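Local coordinates for protein BPH (Thiobacillus denitrificans, PDB 5OVS) that assembles into a tetradecameric double-ring complex related to the proteasome and probably degrades proteins in its inner cavity, at residues T4-D9 / L157-V162; L19-G24 / H174-L179; I39-S44 / E67-D72; T83-L88 / D103-R108. All coordinates share one frame; numbering follows the deposited sequence.

Interaction 1: residues T4-D9 / L157-V162; sequences TIVRKD and LDAEAV
The flat peptide carbonyl of Leu157 receives the ammonium group of Lys8 almost head-on at its oxygen, Lys8 NZ to Leu157 O being 2.8 Å at a C=O...N angle of 165°. The next flat group, the Asp158 carboxylate, takes a bond over one face instead: the backbone N of Ala161 lies 3.1 Å from Asp158 OD1 and 46° out of the carboxylate plane. This is the N-cap bond at the start of helix 159-173. Lys8 gets to its carbonyl with a fully stretched chain, every torsion from chi1 to chi4 near 180°, which runs alongside the residues just before the helix; its NZ also bonds Tyr152 O. Further back along the strand Val6 makes the apolar packing. Val6 CG1 meets the methyl CB of Ala159 at 3.7 Å, and the other branch, Val6 CG2, stands 4.2 Å from Val162 CG1. Val6 CB also lies against a polar atom, 3.6 Å from Ala159 O. Water 1 joins the backbones, donating to Lys8 O at 2.6 Å and accepting from Ala159 N at 2.9 Å. The arrangement belongs to the four-layer alpha-beta-beta-alpha sandwich of the Ntn-hydrolase fold, with the helix laid on strand 3-8, where Met148 of helix 141-151 also packs on Val6. The small Ala159 lets the first helical turn come close to the strand, with CA of Lys8 and CA of Ala159 5.1 Å apart. At the margin, the carboxylate and water 1 take up two N-H groups of the helix start, while two backbone carbonyls share the lysine ammonium and probably help to offset its charge.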
loop_
_atom_site.group_PDB
_atom_site.type_symbol
_atom_site.label_atom_id
_atom_site.label_comp_id
_atom_site.label_asym_id
_atom_site.label_seq_id
_atom_site.Cartn_x
_atom_site.Cartn_y
_atom_site.Cartn_z
ATOM N N THR K 4 2.455 6.320 40.450
ATOM C CA THR K 4 1.419 7.123 41.060
ATOM C C THR K 4 2.014 8.244 41.912
ATOM O O THR K 4 3.164 8.178 42.396
ATOM C CB THR K 4 0.478 6.276 41.930
ATOM O OG1 THR K 4 1.236 5.638 42.961
ATOM C CG2 THR K 4 -0.245 5.198 41.084
ATOM N N ILE K 5 1.215 9.283 42.089
ATOM C CA ILE K 5 1.642 10.406 42.872
ATOM C C ILE K 5 0.429 10.980 43.598
ATOM O O ILE K 5 -0.654 11.076 43.032
ATOM C CB ILE K 5 2.350 11.440 41.984
ATOM C CG1 ILE K 5 3.211 12.358 42.849
ATOM C CG2 ILE K 5 1.348 12.186 41.117
ATOM C CD1 ILE K 5 4.252 13.107 42.068
ATOM N N VAL K 6 0.619 11.306 44.871
ATOM C CA VAL K 6 -0.480 11.672 45.751
ATOM C C VAL K 6 -0.052 12.761 46.736
ATOM O O VAL K 6 1.071 12.770 47.267
ATOM C CB VAL K 6 -1.006 10.463 46.532
ATOM C CG1 VAL K 6 -2.171 10.875 47.419
ATOM C CG2 VAL K 6 -1.418 9.344 45.580
ATOM N N ARG K 7 -0.999 13.655 46.972
ATOM C CA ARG K 7 -0.855 14.793 47.830
ATOM C C ARG K 7 -2.044 14.744 48.789
ATOM O O ARG K 7 -3.186 14.863 48.362
ATOM C CB ARG K 7 -0.933 16.014 46.920
ATOM C CG ARG K 7 -0.632 17.342 47.569
ATOM C CD ARG K 7 -1.336 18.471 46.836
ATOM N NE ARG K 7 -1.417 19.627 47.718
ATOM C CZ ARG K 7 -0.714 20.747 47.591
ATOM N NH1 ARG K 7 0.132 20.917 46.583
ATOM N NH2 ARG K 7 -0.880 21.717 48.480
ATOM N N LYS K 8 -1.810 14.530 50.076
ATOM C CA LYS K 8 -2.931 14.454 51.012
ATOM C C LYS K 8 -2.488 14.700 52.432
ATOM O O LYS K 8 -1.493 14.138 52.869
ATOM C CB LYS K 8 -3.609 13.085 50.933
ATOM C CG LYS K 8 -4.697 12.889 51.972
ATOM C CD LYS K 8 -5.348 11.521 51.888
ATOM C CE LYS K 8 -6.347 11.343 53.022
ATOM N NZ LYS K 8 -7.148 10.091 52.918
ATOM N N ASP K 9 -3.254 15.531 53.140
ATOM C CA ASP K 9 -3.014 15.856 54.554
ATOM C C ASP K 9 -1.596 16.359 54.878
ATOM O O ASP K 9 -0.979 15.897 55.839
ATOM C CB ASP K 9 -3.349 14.649 55.445
ATOM C CG ASP K 9 -4.814 14.272 55.403
ATOM O OD1 ASP K 9 -5.672 15.151 55.205
ATOM O OD2 ASP K 9 -5.109 13.082 55.601
ATOM N N LEU K 157 -6.391 6.126 55.344
ATOM C CA LEU K 157 -5.276 6.005 54.385
ATOM C C LEU K 157 -4.549 7.327 54.182
ATOM O O LEU K 157 -5.165 8.317 53.809
ATOM C CB LEU K 157 -5.790 5.489 53.033
ATOM C CG LEU K 157 -6.493 4.123 53.067
ATOM C CD1 LEU K 157 -7.155 3.786 51.734
ATOM C CD2 LEU K 157 -5.527 3.021 53.468
ATOM N N ASP K 158 -3.243 7.343 54.415
ATOM C CA ASP K 158 -2.453 8.537 54.141
ATOM C C ASP K 158 -2.093 8.581 52.645
ATOM O O ASP K 158 -2.512 7.713 51.875
ATOM C CB ASP K 158 -1.214 8.610 55.060
ATOM C CG ASP K 158 -0.159 7.553 54.748
ATOM O OD1 ASP K 158 -0.519 6.466 54.244
ATOM O OD2 ASP K 158 1.038 7.817 55.025
ATOM N N ALA K 159 -1.342 9.594 52.222
ATOM C CA ALA K 159 -0.972 9.726 50.804
ATOM C C ALA K 159 -0.199 8.514 50.291
ATOM O O ALA K 159 -0.420 8.069 49.171
ATOM C CB ALA K 159 -0.160 10.990 50.573
ATOM N N GLU K 160 0.705 7.979 51.105
ATOM C CA GLU K 160 1.493 6.827 50.682
ATOM C C GLU K 160 0.625 5.581 50.459
ATOM O O GLU K 160 0.777 4.877 49.476
ATOM C CB GLU K 160 2.603 6.542 51.679
ATOM C CG GLU K 160 3.522 5.416 51.242
ATOM C CD GLU K 160 4.810 5.362 52.032
ATOM O OE1 GLU K 160 4.819 5.771 53.211
ATOM O OE2 GLU K 160 5.816 4.901 51.467
ATOM N N ALA K 161 -0.297 5.323 51.368
ATOM C CA ALA K 161 -1.182 4.173 51.243
ATOM C C ALA K 161 -2.063 4.290 50.015
ATOM O O ALA K 161 -2.370 3.294 49.367
ATOM C CB ALA K 161 -2.035 4.032 52.498
ATOM N N VAL K 162 -2.467 5.512 49.690
ATOM C CA VAL K 162 -3.284 5.738 48.501
ATOM C C VAL K 162 -2.463 5.570 47.214
ATOM O O VAL K 162 -2.942 4.958 46.235
ATOM C CB VAL K 162 -3.973 7.109 48.537
ATOM C CG1 VAL K 162 -4.734 7.356 47.247
ATOM C CG2 VAL K 162 -4.916 7.177 49.734
HETATM O O HOH W 1 -0.894 11.836 54.022
#

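Interaction 2: residues L19-G24 / H174-L179; sequences LTKWGG and HDESGL
Leu19 and Lys21, leading into and along the strand 20-22 of a small projecting hairpin, rest on the type I beta turn His174-Ser177 and on Gly178 after it, beyond helix 159-173 of this proteasome-like fold. The apolar part is leucine against backbone. Leu19 CB lies 3.5 Å from Gly178 N, where glycine has no side chain to intervene. A chi1 of 179° carries CG toward the turn, and chi2 then puts Leu19 CD2 over the Ser177-Gly178 peptide, 3.7 Å from Ser177 C. The charged part is Lys21, where bends at chi2, chi3 and chi4 curl the chain back toward the turn. Lys21 NZ bonds Asp175 O at 3.2 Å, approaching from above the carbonyl plane (56° out of it) rather than along a lone pair. The carboxylate of the same aspartate is too far for a salt bridge, with Lys21 NZ to Asp175 OD1 at 4.1 Å. Both charges find their salt-bridge partners in a second subunit, Asp175 in its Lys21 and Lys21 in its Asp175. Glu176 bonds Thr1 through its backbone and Ser139 OG through OE1. Two waters bridge the segments. Water 2 donates to Leu19 O at 2.9 Å and to Glu176 O at 2.6 Å. Water 3 accepts from Lys21 NZ at 2.8 Å and donates to both Gly23 O and Glu176 OE2, the latter at 3.2 Å.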
loop_
_atom_site.group_PDB
_atom_site.type_symbol
_atom_site.label_atom_id
_atom_site.label_comp_id
_atom_site.label_asym_id
_atom_site.label_seq_id
_atom_site.Cartn_x
_atom_site.Cartn_y
_atom_site.Cartn_z
ATOM N N LEU K 19 8.011 -4.220 37.910
ATOM C CA LEU K 19 8.123 -5.202 36.833
ATOM C C LEU K 19 8.653 -4.590 35.535
ATOM O O LEU K 19 8.165 -3.566 35.083
ATOM C CB LEU K 19 6.745 -5.846 36.573
ATOM C CG LEU K 19 6.611 -6.882 35.474
ATOM C CD1 LEU K 19 7.444 -8.085 35.854
ATOM C CD2 LEU K 19 5.160 -7.298 35.236
ATOM N N THR K 20 9.635 -5.242 34.919
ATOM C CA THR K 20 10.058 -4.906 33.552
ATOM C C THR K 20 9.488 -5.934 32.558
ATOM O O THR K 20 9.284 -7.089 32.901
ATOM C CB THR K 20 11.583 -4.917 33.424
ATOM O OG1 THR K 20 12.165 -4.072 34.424
ATOM C CG2 THR K 20 12.023 -4.450 32.045
ATOM N N LYS K 21 9.248 -5.507 31.328
ATOM C CA LYS K 21 8.825 -6.433 30.280
ATOM C C LYS K 21 9.820 -6.466 29.140
ATOM O O LYS K 21 10.396 -5.454 28.758
ATOM C CB LYS K 21 7.434 -6.090 29.731
ATOM C CG LYS K 21 6.340 -6.101 30.778
ATOM C CD LYS K 21 6.049 -7.496 31.303
ATOM C CE LYS K 21 5.346 -8.365 30.262
ATOM N NZ LYS K 21 4.117 -7.735 29.747
ATOM N N TRP K 22 10.041 -7.670 28.638
ATOM C CA TRP K 22 10.769 -7.892 27.414
ATOM C C TRP K 22 9.792 -8.730 26.597
ATOM O O TRP K 22 9.642 -9.928 26.807
ATOM C CB TRP K 22 12.092 -8.608 27.718
ATOM C CG TRP K 22 12.966 -8.863 26.524
ATOM C CD1 TRP K 22 13.335 -7.960 25.568
ATOM C CD2 TRP K 22 13.587 -10.105 26.170
ATOM N NE1 TRP K 22 14.139 -8.563 24.635
ATOM C CE2 TRP K 22 14.310 -9.881 24.978
ATOM C CE3 TRP K 22 13.602 -11.392 26.741
ATOM C CZ2 TRP K 22 15.048 -10.898 24.345
ATOM C CZ3 TRP K 22 14.333 -12.397 26.115
ATOM C CH2 TRP K 22 15.045 -12.144 24.926
ATOM N N GLY K 23 9.084 -8.060 25.700
ATOM C CA GLY K 23 7.974 -8.667 24.980
ATOM C C GLY K 23 6.916 -9.069 25.987
ATOM O O GLY K 23 6.661 -8.345 26.950
ATOM N N GLY K 24 6.326 -10.243 25.773
ATOM C CA GLY K 24 5.439 -10.864 26.748
ATOM C C GLY K 24 6.173 -11.511 27.923
ATOM O O GLY K 24 5.546 -12.127 28.790
ATOM N N HIS K 174 -3.480 -5.728 35.208
ATOM C CA HIS K 174 -2.751 -5.465 33.966
ATOM C C HIS K 174 -1.370 -6.112 33.830
ATOM O O HIS K 174 -0.499 -5.971 34.701
ATOM C CB HIS K 174 -2.623 -3.968 33.740
ATOM C CG HIS K 174 -2.335 -3.616 32.321
ATOM N ND1 HIS K 174 -1.083 -3.248 31.890
ATOM C CD2 HIS K 174 -3.128 -3.624 31.224
ATOM C CE1 HIS K 174 -1.119 -3.022 30.589
ATOM N NE2 HIS K 174 -2.349 -3.250 30.162
ATOM N N ASP K 175 -1.146 -6.751 32.683
ATOM C CA ASP K 175 0.022 -7.621 32.520
ATOM C C ASP K 175 1.379 -6.894 32.429
ATOM O O ASP K 175 2.429 -7.547 32.448
ATOM C CB ASP K 175 -0.173 -8.589 31.343
ATOM C CG ASP K 175 -0.260 -7.892 29.993
ATOM O OD1 ASP K 175 0.181 -6.732 29.878
ATOM O OD2 ASP K 175 -0.776 -8.531 29.027
ATOM N N GLU K 176 1.361 -5.568 32.328
ATOM C CA GLU K 176 2.594 -4.793 32.286
ATOM C C GLU K 176 3.005 -4.220 33.650
ATOM O O GLU K 176 4.004 -3.528 33.744
ATOM C CB GLU K 176 2.474 -3.671 31.238
ATOM C CG GLU K 176 2.221 -4.193 29.830
ATOM C CD GLU K 176 2.286 -3.128 28.747
ATOM O OE1 GLU K 176 2.128 -1.927 29.042
ATOM O OE2 GLU K 176 2.499 -3.490 27.574
ATOM N N SER K 177 2.251 -4.514 34.705
ATOM C CA SER K 177 2.564 -4.021 36.049
ATOM C C SER K 177 2.657 -5.188 37.024
ATOM O O SER K 177 1.888 -6.143 36.910
ATOM C CB SER K 177 1.469 -3.049 36.509
ATOM O OG SER K 177 1.482 -1.841 35.760
ATOM N N GLY K 178 3.579 -5.118 37.990
ATOM C CA GLY K 178 3.760 -6.212 38.956
ATOM C C GLY K 178 4.310 -5.805 40.308
ATOM O O GLY K 178 5.064 -4.839 40.417
ATOM N N LEU K 179 3.923 -6.561 41.337
ATOM C CA LEU K 179 4.401 -6.352 42.708
ATOM C C LEU K 179 5.823 -6.879 42.845
ATOM O O LEU K 179 6.207 -7.775 42.110
ATOM C CB LEU K 179 3.494 -7.078 43.713
ATOM C CG LEU K 179 2.023 -6.637 43.788
ATOM C CD1 LEU K 179 1.266 -7.492 44.797
ATOM C CD2 LEU K 179 1.885 -5.161 44.140
HETATM O O HOH W 2 6.347 -3.013 32.857
HETATM O O HOH W 3 4.478 -5.966 27.603
#

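Interaction 3: residues I39-S44 / E67-D72; sequences IRVGDS and EPPQLD
Val41 and Pro69 cross at about a right angle, one valine methyl resting against the CG-CD side of the proline ring: Val41 CG1 is 3.7 Å from Pro69 CD and 3.8 Å from Pro69 CG. A chi1 of -179° brings this branch to the loop and turns CG2 elsewhere. The same methyl touches a second partner, Val41 CG1 to Leu71 CD1 being 4.1 Å, so proline and leucine share one branch. Leu71 comes in with CG beside its own backbone N and reaches between Val41 and Ser44; its CD1 is 4.2 Å from Ser44 CB, while Leu71 CB passes 3.9 Å from Ser44 OG. Val41 and Ser44 are the first and last residues of a type II' beta turn, with Gly42 and Asp43 at its corner, a tight two-residue hairpin closed by Val41 N to Ser44 O at 2.7 Å and Ser44 N to Val41 O at 2.9 Å. It lies at the end of the edge strand 38-41 of the five-stranded sheet, and 67-72 is the connection between helices 54-64 and 74-91, which lie on that sheet. Phe62 of the first helix touches both Val41 and Pro69, and Val80 of the second touches both Pro69 and Leu71. Gly42 CA lies 4.2 Å from Pro68 CB at the solvent side. Beyond the apolar patch Arg117 forms salt bridges to Asp43 on the hairpin and to Asp72 on the loop.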
loop_
_atom_site.group_PDB
_atom_site.type_symbol
_atom_site.label_atom_id
_atom_site.label_comp_id
_atom_site.label_asym_id
_atom_site.label_seq_id
_atom_site.Cartn_x
_atom_site.Cartn_y
_atom_site.Cartn_z
ATOM N N ILE K 39 13.793 7.563 40.636
ATOM C CA ILE K 39 15.128 8.094 40.958
ATOM C C ILE K 39 15.037 9.394 41.732
ATOM O O ILE K 39 14.067 10.135 41.616
ATOM C CB ILE K 39 16.006 8.327 39.691
ATOM C CG1 ILE K 39 15.349 9.329 38.731
ATOM C CG2 ILE K 39 16.290 7.009 38.995
ATOM C CD1 ILE K 39 16.135 9.607 37.467
ATOM N N ARG K 40 16.067 9.678 42.517
ATOM C CA ARG K 40 16.128 10.934 43.240
ATOM C C ARG K 40 16.809 11.907 42.332
ATOM O O ARG K 40 17.761 11.546 41.674
ATOM C CB ARG K 40 16.926 10.804 44.531
ATOM C CG ARG K 40 16.532 9.628 45.418
ATOM C CD ARG K 40 16.986 9.806 46.870
ATOM N NE ARG K 40 18.034 10.824 46.992
ATOM C CZ ARG K 40 17.930 11.982 47.651
ATOM N NH1 ARG K 40 16.824 12.311 48.322
ATOM N NH2 ARG K 40 18.961 12.820 47.660
ATOM N N VAL K 41 16.298 13.124 42.262
ATOM C CA VAL K 41 16.996 14.216 41.595
ATOM C C VAL K 41 16.889 15.452 42.493
ATOM O O VAL K 41 15.838 16.097 42.560
ATOM C CB VAL K 41 16.412 14.504 40.200
ATOM C CG1 VAL K 41 17.185 15.623 39.525
ATOM C CG2 VAL K 41 16.443 13.253 39.341
ATOM N N GLY K 42 17.985 15.775 43.182
ATOM C CA GLY K 42 17.959 16.776 44.237
ATOM C C GLY K 42 17.057 16.261 45.349
ATOM O O GLY K 42 17.214 15.126 45.815
ATOM N N ASP K 43 16.089 17.076 45.754
ATOM C CA ASP K 43 15.079 16.611 46.687
ATOM C C ASP K 43 13.758 16.285 45.982
ATOM O O ASP K 43 12.701 16.294 46.611
ATOM C CB ASP K 43 14.873 17.620 47.813
ATOM C CG ASP K 43 14.188 18.884 47.349
ATOM O OD1 ASP K 43 14.212 19.177 46.131
ATOM O OD2 ASP K 43 13.617 19.587 48.220
ATOM N N SER K 44 13.820 16.001 44.683
ATOM C CA SER K 44 12.679 15.434 43.967
ATOM C C SER K 44 12.864 13.938 43.747
ATOM O O SER K 44 13.987 13.448 43.659
ATOM C CB SER K 44 12.485 16.119 42.611
ATOM O OG SER K 44 12.089 17.467 42.765
ATOM N N GLU K 67 24.697 21.246 38.307
ATOM C CA GLU K 67 23.923 21.364 39.517
ATOM C C GLU K 67 22.562 20.717 39.278
ATOM O O GLU K 67 22.016 20.809 38.167
ATOM C CB GLU K 67 23.747 22.841 39.805
ATOM C CG GLU K 67 23.310 23.177 41.207
ATOM C CD GLU K 67 22.975 24.645 41.348
ATOM O OE1 GLU K 67 23.032 25.371 40.329
ATOM O OE2 GLU K 67 22.653 25.074 42.478
ATOM N N PRO K 68 21.998 20.056 40.309
ATOM C CA PRO K 68 20.673 19.460 40.087
ATOM C C PRO K 68 19.642 20.499 39.632
ATOM O O PRO K 68 19.700 21.654 40.064
ATOM C CB PRO K 68 20.305 18.892 41.462
ATOM C CG PRO K 68 21.621 18.670 42.145
ATOM C CD PRO K 68 22.527 19.761 41.656
ATOM N N PRO K 69 18.717 20.100 38.743
ATOM C CA PRO K 69 17.665 21.011 38.310
ATOM C C PRO K 69 16.617 21.259 39.404
ATOM O O PRO K 69 16.252 20.348 40.141
ATOM C CB PRO K 69 17.028 20.263 37.141
ATOM C CG PRO K 69 17.209 18.830 37.490
ATOM C CD PRO K 69 18.555 18.759 38.154
ATOM N N GLN K 70 16.150 22.492 39.514
ATOM C CA GLN K 70 15.050 22.793 40.409
ATOM C C GLN K 70 13.805 22.394 39.656
ATOM O O GLN K 70 13.541 22.921 38.578
ATOM C CB GLN K 70 15.008 24.275 40.741
ATOM C CG GLN K 70 16.163 24.720 41.616
ATOM C CD GLN K 70 16.105 26.197 41.983
ATOM O OE1 GLN K 70 16.961 26.704 42.710
ATOM N NE2 GLN K 70 15.090 26.891 41.486
ATOM N N LEU K 71 13.064 21.442 40.216
ATOM C CA LEU K 71 11.887 20.852 39.558
ATOM C C LEU K 71 10.663 21.126 40.425
ATOM O O LEU K 71 9.946 20.206 40.785
ATOM C CB LEU K 71 12.084 19.337 39.396
ATOM C CG LEU K 71 13.289 18.866 38.583
ATOM C CD1 LEU K 71 13.535 17.372 38.743
ATOM C CD2 LEU K 71 13.122 19.231 37.121
ATOM N N ASP K 72 10.446 22.391 40.786
ATOM C CA ASP K 72 9.402 22.751 41.749
ATOM C C ASP K 72 8.424 23.808 41.255
ATOM O O ASP K 72 7.681 24.388 42.046
ATOM C CB ASP K 72 10.025 23.177 43.081
ATOM C CG ASP K 72 11.076 24.281 42.936
ATOM O OD1 ASP K 72 11.179 24.959 41.891
ATOM O OD2 ASP K 72 11.815 24.463 43.913
#

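Interaction 4: residues T83-L88 / D103-R108; sequences TLHGAL and DLESSR
His85 projects from helix 74-91 onto Ser107 and Glu105 of the loop that leads to strand 111-115, and nearly every atom of its side chain has a neighbour there. CB starts beside the serine hydroxyl, His85 CB to Ser107 OG being 3.8 Å. From there chi1 of -177° swings the ring out over the loop. At ND1 the ring hydrogen-bonds the hydroxyl, His85 ND1 to Ser107 OG at 2.8 Å, an oblique approach in which either atom could be the donor. Between the two nitrogens, His85 CE1 has Ser106 O 3.1 Å away, near the ring plane. His85 CD2, on the other side of the ring from ND1 and CE1, is 3.7 Å from Glu105 OE1. The tip, NE2, donates to that oxygen: His85 NE2 to Glu105 OE1 is 2.9 Å, nearly straight at 167°, within the ring plane and on the anti side of the carboxylate, whose plane is turned 55° from the ring. One turn along the helix, Leu88 CD1 adds an apolar touch at 4.1 Å from Ser107 CB. The site lies at a subunit interface: Tyr93 of a neighbouring subunit meets the His85 ring edge-to-face. Within the chain, Arg126 bonds Ser107 OG and Lys89 makes a salt bridge to Glu105 OE1. Bonds at both nitrogens fix the rotation of the buried imidazole. Glu105 would probably favour a protonated imidazole, whereas the nearby cations Lys89 and Arg126, bonded to its partners, would tend to disfavour it.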
loop_
_atom_site.group_PDB
_atom_site.type_symbol
_atom_site.label_atom_id
_atom_site.label_comp_id
_atom_site.label_asym_id
_atom_site.label_seq_id
_atom_site.Cartn_x
_atom_site.Cartn_y
_atom_site.Cartn_z
ATOM N N THR K 83 14.997 21.090 27.412
ATOM C CA THR K 83 16.443 20.901 27.255
ATOM C C THR K 83 16.796 19.405 27.256
ATOM O O THR K 83 17.541 18.950 26.401
ATOM C CB THR K 83 17.226 21.642 28.370
ATOM O OG1 THR K 83 17.020 23.053 28.236
ATOM C CG2 THR K 83 18.721 21.365 28.308
ATOM N N LEU K 84 16.253 18.643 28.202
ATOM C CA LEU K 84 16.460 17.193 28.238
ATOM C C LEU K 84 16.165 16.551 26.896
ATOM O O LEU K 84 16.937 15.721 26.431
ATOM C CB LEU K 84 15.579 16.530 29.300
ATOM C CG LEU K 84 15.425 15.000 29.233
ATOM C CD1 LEU K 84 16.755 14.313 29.469
ATOM C CD2 LEU K 84 14.425 14.525 30.263
ATOM N N HIS K 85 15.050 16.936 26.273
ATOM C CA HIS K 85 14.633 16.305 25.021
ATOM C C HIS K 85 15.698 16.439 23.927
ATOM O O HIS K 85 15.921 15.505 23.138
ATOM C CB HIS K 85 13.311 16.884 24.521
ATOM C CG HIS K 85 12.817 16.224 23.279
ATOM N ND1 HIS K 85 12.219 14.986 23.289
ATOM C CD2 HIS K 85 12.886 16.603 21.981
ATOM C CE1 HIS K 85 11.924 14.638 22.050
ATOM N NE2 HIS K 85 12.312 15.604 21.237
ATOM N N GLY K 86 16.351 17.600 23.889
ATOM C CA GLY K 86 17.443 17.855 22.959
ATOM C C GLY K 86 18.646 16.982 23.239
ATOM O O GLY K 86 19.354 16.601 22.319
ATOM N N ALA K 87 18.871 16.668 24.511
ATOM C CA ALA K 87 19.920 15.722 24.889
ATOM C C ALA K 87 19.533 14.270 24.586
ATOM O O ALA K 87 20.393 13.476 24.219
ATOM C CB ALA K 87 20.275 15.886 26.358
ATOM N N LEU K 88 18.255 13.916 24.738
ATOM C CA LEU K 88 17.786 12.558 24.392
ATOM C C LEU K 88 18.035 12.222 22.929
ATOM O O LEU K 88 18.415 11.107 22.599
ATOM C CB LEU K 88 16.297 12.386 24.686
ATOM C CG LEU K 88 15.889 12.403 26.158
ATOM C CD1 LEU K 88 14.376 12.418 26.299
ATOM C CD2 LEU K 88 16.478 11.224 26.917
ATOM N N ASP K 103 1.660 16.564 17.070
ATOM C CA ASP K 103 1.913 18.009 17.115
ATOM C C ASP K 103 3.374 18.272 17.389
ATOM O O ASP K 103 4.024 19.008 16.650
ATOM C CB ASP K 103 1.104 18.694 18.224
ATOM C CG ASP K 103 -0.262 19.147 17.766
ATOM O OD1 ASP K 103 -0.642 18.846 16.614
ATOM O OD2 ASP K 103 -0.960 19.816 18.563
ATOM N N LEU K 104 3.867 17.678 18.471
ATOM C CA LEU K 104 5.245 17.843 18.909
ATOM C C LEU K 104 5.975 16.505 18.929
ATOM O O LEU K 104 5.356 15.436 18.812
ATOM C CB LEU K 104 5.271 18.449 20.309
ATOM C CG LEU K 104 4.581 19.801 20.483
ATOM C CD1 LEU K 104 4.184 20.025 21.935
ATOM C CD2 LEU K 104 5.468 20.932 19.994
ATOM N N GLU K 105 7.298 16.567 19.071
ATOM C CA GLU K 105 8.104 15.360 19.207
ATOM C C GLU K 105 7.823 14.745 20.571
ATOM O O GLU K 105 7.718 15.452 21.573
ATOM C CB GLU K 105 9.600 15.657 19.042
ATOM C CG GLU K 105 10.045 15.888 17.599
ATOM C CD GLU K 105 11.532 16.221 17.470
ATOM O OE1 GLU K 105 12.304 15.903 18.394
ATOM O OE2 GLU K 105 11.945 16.801 16.436
ATOM N N SER K 106 7.658 13.430 20.593
ATOM C CA SER K 106 7.522 12.686 21.835
ATOM C C SER K 106 8.901 12.510 22.477
ATOM O O SER K 106 9.895 12.301 21.784
ATOM C CB SER K 106 6.897 11.315 21.549
ATOM O OG SER K 106 6.543 10.643 22.746
ATOM N N SER K 107 8.960 12.602 23.800
ATOM C CA SER K 107 10.127 12.132 24.534
ATOM C C SER K 107 9.980 10.642 24.898
ATOM O O SER K 107 10.887 10.055 25.484
ATOM C CB SER K 107 10.371 13.000 25.770
ATOM O OG SER K 107 10.540 14.364 25.400
ATOM N N ARG K 108 8.840 10.049 24.544
ATOM C CA ARG K 108 8.560 8.622 24.722
ATOM C C ARG K 108 8.433 8.148 26.169
ATOM O O ARG K 108 8.330 6.943 26.413
ATOM C CB ARG K 108 9.603 7.755 24.009
ATOM C CG ARG K 108 9.822 8.113 22.554
ATOM C CD ARG K 108 8.581 7.904 21.716
ATOM N NE ARG K 108 8.966 7.812 20.311
ATOM C CZ ARG K 108 9.018 6.686 19.590
ATOM N NH1 ARG K 108 8.668 5.510 20.113
ATOM N NH2 ARG K 108 9.402 6.741 18.316
#

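Interactions 1 and 3 lie within the subunit, one in each half of the sandwich: the first seats helix 159-173 on the four-stranded sheet, the other joins the edge of the five-stranded sheet to an interhelical loop. Interaction 1 mixes apolar packing with a lysine bond; interaction 3 has no hydrogen bond between its segments. Interactions 2 and 4, centres about 25 Å apart, both reach other subunits and are the more polar. Interaction 4 is buried although it sits at an interface; the other three are partly buried, and interaction 3 has two exposed touching residues. Helix 159-173 connects interactions 1 and 2; helix 74-91 follows the loop of interaction 3 and carries interaction 4.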